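Local atomic coordinates of esterase E25 (Uncultured bacterium, PDB entry 4Q05), a protein that hydrolyses esters, as a member of the GTSAG motif subfamily of the bacterial hormone-sensitive lipase family with an alpha/beta hydrolase fold. Residues V119-V124 and K161-S166; P126-K131 and F354-L359. All coordinates share one frame; numbering follows the deposited sequence.

Contact 1: V119-V124 and K161-S166; sequences VTPVEV and KVRVLS
Val119 N donates to Val164 O at 2.8 Å, and the return bond from Val164 N to Val119 O, 2.9 Å long, is almost straight, with 173° at the hydrogen. The two bonds make Val119 and Val164 a hydrogen-bonded antiparallel pair, one of the pairs that join strand 114-120 to strand 164-168 in the mixed sheet of the alpha/beta hydrolase fold. On the face of the sheet that carries both valines, their CB atoms lie 3.9 Å apart, under Ala157 of helix 151-160.

Past this pair the two segments pair no further as strands, and side-chain packing and CA-H...O contacts join them. The Pro121 ring turns toward Val162, its CG resting 3.5 Å from Val162 O. Arg163 runs out beside Thr120, both side chains pointing the same way, while Val124 crosses it at about a right angle. The chain, extended from CG to NE, carries the guanidinium outward, where Val124 CG2 lies over one of its faces; its strongest polar partner is Glu129.

Where the chain leaves helix 151-160, Lys161 has positive phi, and its neighbourhood is held by contacts weaker than the strand bonds. Lys161 CA approaches Glu123 O, and Val124 CA approaches Lys161 O, both as CA-H...O contacts. Glu123 extends alongside the equally stretched Lys161 because chi1 (-177°) swings its CG to the side opposite the backbone N. Their charged ends meet in a weak salt bridge, Glu123 OE2 standing 3.4 Å from Lys161 NZ.

Contact 2: P126-K131 and F354-L359; sequences PDLEDK and FLLQHL
Asp127 and Lys131 face Leu356 and Leu359 across a join between a short 3-10 segment, continued by a type I beta turn from Leu128 to Lys131, and the last turn of helix 342-358, with CA atoms 6.6 Å apart at Asp127 and Leu356. This loop leads into strand 132-136, so the contact sets the C-terminal helix of the alpha/beta hydrolase fold against the entry to a central strand.

One methyl of the helix does much of the work. Leu356 CD2 lies 3.5 Å from Asp127 CB and 3.6 Å from Leu128 CD2, touching the aliphatic root of the aspartate. Leu128 meets Leu356 and Leu355 at about a right angle, and its CD2 also approaches Leu355 CB at 4.1 Å. On the inner side, Leu355 and Leu359 both pack on Ala201 of strand 200-205.

Lys131 and Leu359 run alongside each other, pointing opposite ways, Lys131 CB lying 3.8 Å from Leu359 CD1. Bends at chi2 (-53°) and chi4 (-50°) fold the lysine back over its own turn, laying CE 3.7 Å from Leu359 C. There NZ donates to Asp127 O at 2.8 Å, tilted 24° from the carbonyl plane, and to the syn lone pair of Asp130 OD1 at 2.7 Å in a salt bridge. A methionine in its place would probably leave Asp127 O and Asp130 OD1 without this shared donor, and the turn less firmly tied.

The chemistry is thus divided: methyl and methylene groups join loop to helix, whereas the lysine's charge is spent within the loop, which probably fixes the shape it presents to those leucines.

In the fold
The two contacts share one connection, since the chain leaving strand 114-120 in contact 1 runs on into the 126-131 loop of contact 2. Both are partly buried and lie on the same side of the chain's centre, their own centres about 12 Å apart. Contact 1 joins sheet strands through backbone bonds at a buried end and gives way to weaker contacts, CA-H...O and side-chain, nearer the surface; contact 2 docks a helix by apolar packing, backed by buried leucines. They also touch directly: Arg163 NH2 forms a salt bridge with Glu129 OE2 at 2.8 Å, and Leu128 CD1 packs against Val162 CB. Leu128 therefore faces the C-terminal helix with one methyl and the 161-166 segment with the other.

Contact 1: V119-V124 and K161-S166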
ATOM      1  N   VAL A 119     -25.125  12.325 -11.390  1.00 26.91           N
ATOM      2  CA  VAL A 119     -23.934  13.160 -11.491  1.00 24.40           C
ATOM      3  C   VAL A 119     -23.334  12.904 -12.860  1.00 27.57           C
ATOM      4  O   VAL A 119     -22.810  11.824 -13.124  1.00 30.12           O
ATOM      5  CB  VAL A 119     -22.915  12.828 -10.374  1.00 27.81           C
ATOM      6  CG1 VAL A 119     -21.661  13.738 -10.469  1.00 23.68           C
ATOM      7  CG2 VAL A 119     -23.560  12.978  -8.996  1.00 24.51           C
ATOM      8  N   THR A 120     -23.466  13.885 -13.745  1.00 27.24           N
ATOM      9  CA  THR A 120     -23.042  13.739 -15.132  1.00 29.29           C
ATOM     10  C   THR A 120     -21.923  14.724 -15.446  1.00 31.27           C
ATOM     11  O   THR A 120     -22.116  15.935 -15.353  1.00 32.33           O
ATOM     12  CB  THR A 120     -24.215  14.010 -16.094  1.00 28.58           C
ATOM     13  OG1 THR A 120     -25.396  13.379 -15.591  1.00 33.91           O
ATOM     14  CG2 THR A 120     -23.913  13.476 -17.484  1.00 36.29           C
ATOM     15  N   PRO A 121     -20.743  14.206 -15.815  1.00 30.38           N
ATOM     16  CA  PRO A 121     -19.596  15.056 -16.148  1.00 32.19           C
ATOM     17  C   PRO A 121     -19.719  15.536 -17.587  1.00 35.12           C
ATOM     18  O   PRO A 121     -20.480  14.929 -18.326  1.00 33.71           O
ATOM     19  CB  PRO A 121     -18.422  14.088 -16.035  1.00 30.57           C
ATOM     20  CG  PRO A 121     -18.987  12.787 -16.457  1.00 29.37           C
ATOM     21  CD  PRO A 121     -20.435  12.775 -15.987  1.00 29.11           C
ATOM     22  N   VAL A 122     -18.997  16.582 -17.982  1.00 40.03           N
ATOM     23  CA  VAL A 122     -19.083  17.060 -19.364  1.00 41.30           C
ATOM     24  C   VAL A 122     -18.474  16.067 -20.329  1.00 41.60           C
ATOM     25  O   VAL A 122     -18.852  16.013 -21.495  1.00 47.25           O
ATOM     26  CB  VAL A 122     -18.368  18.405 -19.573  1.00 47.62           C
ATOM     27  CG1 VAL A 122     -19.329  19.556 -19.356  1.00 52.59           C
ATOM     28  CG2 VAL A 122     -17.155  18.512 -18.664  1.00 50.28           C
ATOM     29  N   GLU A 123     -17.515  15.290 -19.846  1.00 39.62           N
ATOM     30  CA  GLU A 123     -16.831  14.347 -20.708  1.00 37.96           C
ATOM     31  C   GLU A 123     -16.978  12.935 -20.171  1.00 34.87           C
ATOM     32  O   GLU A 123     -16.498  12.621 -19.088  1.00 35.42           O
ATOM     33  CB  GLU A 123     -15.352  14.726 -20.834  1.00 45.98           C
ATOM     34  CG  GLU A 123     -14.532  13.847 -21.771  1.00 45.66           C
ATOM     35  CD  GLU A 123     -13.057  14.245 -21.788  1.00 51.32           C
ATOM     36  OE1 GLU A 123     -12.735  15.352 -21.305  1.00 53.72           O
ATOM     37  OE2 GLU A 123     -12.222  13.445 -22.262  1.00 48.12           O
ATOM     38  N   VAL A 124     -17.657  12.087 -20.931  1.00 34.67           N
ATOM     39  CA  VAL A 124     -17.746  10.676 -20.603  1.00 32.29           C
ATOM     40  C   VAL A 124     -16.902   9.911 -21.609  1.00 41.12           C
ATOM     41  O   VAL A 124     -17.045  10.109 -22.815  1.00 38.18           O
ATOM     42  CB  VAL A 124     -19.200  10.185 -20.668  1.00 37.69           C
ATOM     43  CG1 VAL A 124     -19.264   8.690 -20.455  1.00 33.36           C
ATOM     44  CG2 VAL A 124     -20.056  10.924 -19.639  1.00 32.91           C
ATOM     45  N   LYS A 161     -14.305  10.122 -15.818  1.00 30.43           N
ATOM     46  CA  LYS A 161     -15.055  10.331 -17.058  1.00 31.16           C
ATOM     47  C   LYS A 161     -16.170   9.314 -17.248  1.00 30.60           C
ATOM     48  O   LYS A 161     -16.228   8.600 -18.252  1.00 31.59           O
ATOM     49  CB  LYS A 161     -14.110  10.310 -18.252  1.00 32.84           C
ATOM     50  CG  LYS A 161     -12.998  11.352 -18.145  1.00 34.33           C
ATOM     51  CD  LYS A 161     -12.042  11.250 -19.326  1.00 39.54           C
ATOM     52  CE  LYS A 161     -10.875  12.227 -19.179  1.00 49.73           C
ATOM     53  NZ  LYS A 161      -9.870  12.039 -20.268  1.00 60.16           N
ATOM     54  N   VAL A 162     -17.056   9.253 -16.267  1.00 28.08           N
ATOM     55  CA  VAL A 162     -18.110   8.261 -16.262  1.00 26.58           C
ATOM     56  C   VAL A 162     -19.290   8.896 -15.549  1.00 26.77           C
ATOM     57  O   VAL A 162     -19.100   9.727 -14.664  1.00 25.46           O
ATOM     58  CB  VAL A 162     -17.662   7.003 -15.499  1.00 28.77           C
ATOM     59  CG1 VAL A 162     -17.464   7.334 -14.012  1.00 28.81           C
ATOM     60  CG2 VAL A 162     -18.666   5.878 -15.674  1.00 26.39           C
ATOM     61  N   ARG A 163     -20.507   8.542 -15.948  1.00 28.36           N
ATOM     62  CA  ARG A 163     -21.683   8.995 -15.217  1.00 25.12           C
ATOM     63  C   ARG A 163     -21.713   8.303 -13.878  1.00 21.48           C
ATOM     64  O   ARG A 163     -21.414   7.119 -13.781  1.00 26.34           O
ATOM     65  CB  ARG A 163     -22.969   8.657 -15.971  1.00 31.16           C
ATOM     66  CG  ARG A 163     -23.131   9.411 -17.272  1.00 30.27           C
ATOM     67  CD  ARG A 163     -24.464   9.075 -17.934  1.00 44.97           C
ATOM     68  NE  ARG A 163     -24.570   9.729 -19.229  1.00 41.31           N
ATOM     69  CZ  ARG A 163     -24.062   9.235 -20.354  1.00 44.29           C
ATOM     70  NH1 ARG A 163     -23.427   8.063 -20.348  1.00 38.33           N
ATOM     71  NH2 ARG A 163     -24.199   9.910 -21.485  1.00 50.08           N
ATOM     72  N   VAL A 164     -22.099   9.053 -12.857  1.00 24.79           N
ATOM     73  CA  VAL A 164     -22.222   8.529 -11.521  1.00 24.88           C
ATOM     74  C   VAL A 164     -23.654   8.678 -11.031  1.00 26.69           C
ATOM     75  O   VAL A 164     -24.314   9.682 -11.283  1.00 23.86           O
ATOM     76  CB  VAL A 164     -21.302   9.279 -10.549  1.00 25.20           C
ATOM     77  CG1 VAL A 164     -21.495   8.753  -9.143  1.00 24.38           C
ATOM     78  CG2 VAL A 164     -19.849   9.137 -10.996  1.00 23.21           C
ATOM     79  N   LEU A 165     -24.128   7.654 -10.344  1.00 26.33           N
ATOM     80  CA  LEU A 165     -25.389   7.714  -9.634  1.00 27.67           C
ATOM     81  C   LEU A 165     -25.047   7.566  -8.152  1.00 25.26           C
ATOM     82  O   LEU A 165     -24.630   6.495  -7.706  1.00 25.74           O
ATOM     83  CB  LEU A 165     -26.307   6.580 -10.095  1.00 27.02           C
ATOM     84  CG  LEU A 165     -27.643   6.441  -9.346  1.00 29.46           C
ATOM     85  CD1 LEU A 165     -28.511   7.665  -9.594  1.00 29.47           C
ATOM     86  CD2 LEU A 165     -28.364   5.178  -9.789  1.00 29.38           C
ATOM     87  N   SER A 166     -25.189   8.645  -7.391  1.00 25.02           N
ATOM     88  CA  SER A 166     -24.818   8.597  -5.982  1.00 27.46           C
ATOM     89  C   SER A 166     -26.033   8.308  -5.125  1.00 27.46           C
ATOM     90  O   SER A 166     -27.052   8.985  -5.227  1.00 27.96           O
ATOM     91  CB  SER A 166     -24.146   9.896  -5.530  1.00 25.11           C
ATOM     92  OG  SER A 166     -23.557   9.723  -4.249  1.00 26.76           O
TER

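Contact 2: P126-K131 and F354-L359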
ATOM      1  N   PRO A 126     -15.546   7.455 -24.262  1.00 44.43           N
ATOM      2  CA  PRO A 126     -16.279   6.716 -25.293  1.00 46.79           C
ATOM      3  C   PRO A 126     -16.693   5.320 -24.832  1.00 46.11           C
ATOM      4  O   PRO A 126     -17.868   4.961 -24.941  1.00 44.40           O
ATOM      5  CB  PRO A 126     -15.264   6.628 -26.435  1.00 48.06           C
ATOM      6  CG  PRO A 126     -14.465   7.898 -26.296  1.00 53.51           C
ATOM      7  CD  PRO A 126     -14.369   8.158 -24.808  1.00 48.70           C
ATOM      8  N   ASP A 127     -15.753   4.540 -24.312  1.00 41.84           N
ATOM      9  CA  ASP A 127     -16.083   3.173 -23.920  1.00 41.35           C
ATOM     10  C   ASP A 127     -16.786   3.093 -22.562  1.00 38.22           C
ATOM     11  O   ASP A 127     -17.084   2.000 -22.096  1.00 35.95           O
ATOM     12  CB  ASP A 127     -14.846   2.268 -23.935  1.00 47.61           C
ATOM     13  CG  ASP A 127     -14.287   2.054 -25.338  1.00 56.82           C
ATOM     14  OD1 ASP A 127     -15.075   2.030 -26.311  1.00 62.48           O
ATOM     15  OD2 ASP A 127     -13.053   1.906 -25.465  1.00 70.11           O
ATOM     16  N   LEU A 128     -17.039   4.241 -21.932  1.00 34.18           N
ATOM     17  CA  LEU A 128     -17.800   4.276 -20.676  1.00 36.96           C
ATOM     18  C   LEU A 128     -19.183   4.885 -20.883  1.00 37.92           C
ATOM     19  O   LEU A 128     -19.949   5.085 -19.931  1.00 32.25           O
ATOM     20  CB  LEU A 128     -17.044   5.045 -19.595  1.00 28.86           C
ATOM     21  CG  LEU A 128     -15.705   4.432 -19.188  1.00 32.15           C
ATOM     22  CD1 LEU A 128     -15.106   5.189 -18.009  1.00 28.94           C
ATOM     23  CD2 LEU A 128     -15.892   2.959 -18.851  1.00 31.44           C
ATOM     24  N   GLU A 129     -19.499   5.161 -22.142  1.00 35.92           N
ATOM     25  CA  GLU A 129     -20.758   5.797 -22.501  1.00 40.51           C
ATOM     26  C   GLU A 129     -21.999   4.980 -22.102  1.00 36.11           C
ATOM     27  O   GLU A 129     -23.018   5.550 -21.737  1.00 36.98           O
ATOM     28  CB  GLU A 129     -20.767   6.128 -24.001  1.00 42.94           C
ATOM     29  CG  GLU A 129     -22.052   6.738 -24.495  1.00 46.63           C
ATOM     30  CD  GLU A 129     -22.356   8.070 -23.848  1.00 44.68           C
ATOM     31  OE1 GLU A 129     -21.403   8.781 -23.476  1.00 47.00           O
ATOM     32  OE2 GLU A 129     -23.551   8.402 -23.721  1.00 56.12           O
ATOM     33  N   ASP A 130     -21.920   3.654 -22.168  1.00 32.03           N
ATOM     34  CA  ASP A 130     -23.044   2.821 -21.732  1.00 35.24           C
ATOM     35  C   ASP A 130     -22.793   2.216 -20.354  1.00 35.32           C
ATOM     36  O   ASP A 130     -23.414   1.219 -19.978  1.00 36.17           O
ATOM     37  CB  ASP A 130     -23.313   1.695 -22.728  1.00 37.19           C
ATOM     38  CG  ASP A 130     -22.185   0.676 -22.777  1.00 42.59           C
ATOM     39  OD1 ASP A 130     -21.052   1.008 -22.358  1.00 40.72           O
ATOM     40  OD2 ASP A 130     -22.433  -0.453 -23.248  1.00 46.19           O
ATOM     41  N   LYS A 131     -21.881   2.816 -19.599  1.00 29.76           N
ATOM     42  CA  LYS A 131     -21.514   2.272 -18.299  1.00 29.84           C
ATOM     43  C   LYS A 131     -22.048   3.185 -17.197  1.00 28.40           C
ATOM     44  O   LYS A 131     -22.419   4.329 -17.453  1.00 28.41           O
ATOM     45  CB  LYS A 131     -19.992   2.140 -18.193  1.00 29.46           C
ATOM     46  CG  LYS A 131     -19.332   1.358 -19.338  1.00 29.66           C
ATOM     47  CD  LYS A 131     -19.972  -0.003 -19.538  1.00 31.48           C
ATOM     48  CE  LYS A 131     -19.108  -0.902 -20.422  1.00 32.05           C
ATOM     49  NZ  LYS A 131     -18.710  -0.211 -21.672  1.00 35.27           N
ATOM     50  N   PHE A 354      -9.159   1.358 -15.135  1.00 25.47           N
ATOM     51  CA  PHE A 354      -9.646   0.165 -14.461  1.00 27.53           C
ATOM     52  C   PHE A 354     -11.080  -0.130 -14.901  1.00 27.83           C
ATOM     53  O   PHE A 354     -11.435  -1.276 -15.144  1.00 30.90           O
ATOM     54  CB  PHE A 354      -9.569   0.393 -12.949  1.00 25.93           C
ATOM     55  CG  PHE A 354      -9.929  -0.805 -12.131  1.00 28.45           C
ATOM     56  CD1 PHE A 354      -8.964  -1.733 -11.774  1.00 25.67           C
ATOM     57  CD2 PHE A 354     -11.232  -0.985 -11.683  1.00 26.88           C
ATOM     58  CE1 PHE A 354      -9.288  -2.831 -10.998  1.00 29.47           C
ATOM     59  CE2 PHE A 354     -11.561  -2.078 -10.890  1.00 27.51           C
ATOM     60  CZ  PHE A 354     -10.586  -3.006 -10.557  1.00 24.11           C
ATOM     61  N   LEU A 355     -11.896   0.915 -15.008  1.00 29.22           N
ATOM     62  CA  LEU A 355     -13.267   0.773 -15.505  1.00 29.11           C
ATOM     63  C   LEU A 355     -13.294   0.365 -16.981  1.00 33.59           C
ATOM     64  O   LEU A 355     -14.117  -0.449 -17.392  1.00 35.02           O
ATOM     65  CB  LEU A 355     -14.049   2.075 -15.315  1.00 30.03           C
ATOM     66  CG  LEU A 355     -14.213   2.590 -13.882  1.00 29.88           C
ATOM     67  CD1 LEU A 355     -15.025   3.872 -13.878  1.00 26.61           C
ATOM     68  CD2 LEU A 355     -14.861   1.534 -12.989  1.00 27.62           C
ATOM     69  N   LEU A 356     -12.405   0.939 -17.782  1.00 28.63           N
ATOM     70  CA  LEU A 356     -12.316   0.539 -19.189  1.00 36.08           C
ATOM     71  C   LEU A 356     -11.943  -0.932 -19.320  1.00 33.72           C
ATOM     72  O   LEU A 356     -12.415  -1.625 -20.214  1.00 33.70           O
ATOM     73  CB  LEU A 356     -11.314   1.405 -19.955  1.00 31.50           C
ATOM     74  CG  LEU A 356     -11.763   2.846 -20.199  1.00 36.41           C
ATOM     75  CD1 LEU A 356     -10.642   3.650 -20.832  1.00 38.12           C
ATOM     76  CD2 LEU A 356     -13.012   2.870 -21.069  1.00 44.44           C
ATOM     77  N   GLN A 357     -11.095  -1.418 -18.426  1.00 28.84           N
ATOM     78  CA  GLN A 357     -10.689  -2.819 -18.514  1.00 30.65           C
ATOM     79  C   GLN A 357     -11.757  -3.805 -18.049  1.00 34.26           C
ATOM     80  O   GLN A 357     -11.934  -4.862 -18.657  1.00 37.53           O
ATOM     81  CB  GLN A 357      -9.393  -3.072 -17.754  1.00 33.31           C
ATOM     82  CG  GLN A 357      -9.057  -4.554 -17.666  1.00 41.18           C
ATOM     83  CD  GLN A 357      -7.608  -4.822 -17.307  1.00 51.25           C
ATOM     84  OE1 GLN A 357      -7.170  -5.976 -17.266  1.00 56.02           O
ATOM     85  NE2 GLN A 357      -6.858  -3.763 -17.041  1.00 42.47           N
ATOM     86  N   HIS A 358     -12.479  -3.466 -16.985  1.00 26.30           N
ATOM     87  CA  HIS A 358     -13.335  -4.455 -16.347  1.00 29.38           C
ATOM     88  C   HIS A 358     -14.830  -4.361 -16.666  1.00 31.54           C
ATOM     89  O   HIS A 358     -15.536  -5.359 -16.591  1.00 33.22           O
ATOM     90  CB  HIS A 358     -13.094  -4.463 -14.836  1.00 29.12           C
ATOM     91  CG  HIS A 358     -11.681  -4.790 -14.461  1.00 28.28           C
ATOM     92  ND1 HIS A 358     -11.118  -6.022 -14.701  1.00 29.80           N
ATOM     93  CD2 HIS A 358     -10.708  -4.036 -13.897  1.00 32.18           C
ATOM     94  CE1 HIS A 358      -9.865  -6.025 -14.282  1.00 34.41           C
ATOM     95  NE2 HIS A 358      -9.588  -4.829 -13.794  1.00 28.38           N
ATOM     96  N   LEU A 359     -15.319  -3.172 -16.997  1.00 32.52           N
ATOM     97  CA  LEU A 359     -16.737  -3.032 -17.311  1.00 34.75           C
ATOM     98  C   LEU A 359     -16.959  -3.449 -18.754  1.00 39.71           C
ATOM     99  O   LEU A 359     -16.150  -3.135 -19.624  1.00 35.30           O
ATOM    100  CB  LEU A 359     -17.213  -1.594 -17.120  1.00 32.68           C
ATOM    101  CG  LEU A 359     -17.141  -0.996 -15.710  1.00 30.16           C
ATOM    102  CD1 LEU A 359     -17.817   0.356 -15.710  1.00 26.12           C
ATOM    103  CD2 LEU A 359     -17.791  -1.920 -14.697  1.00 30.11           C
TER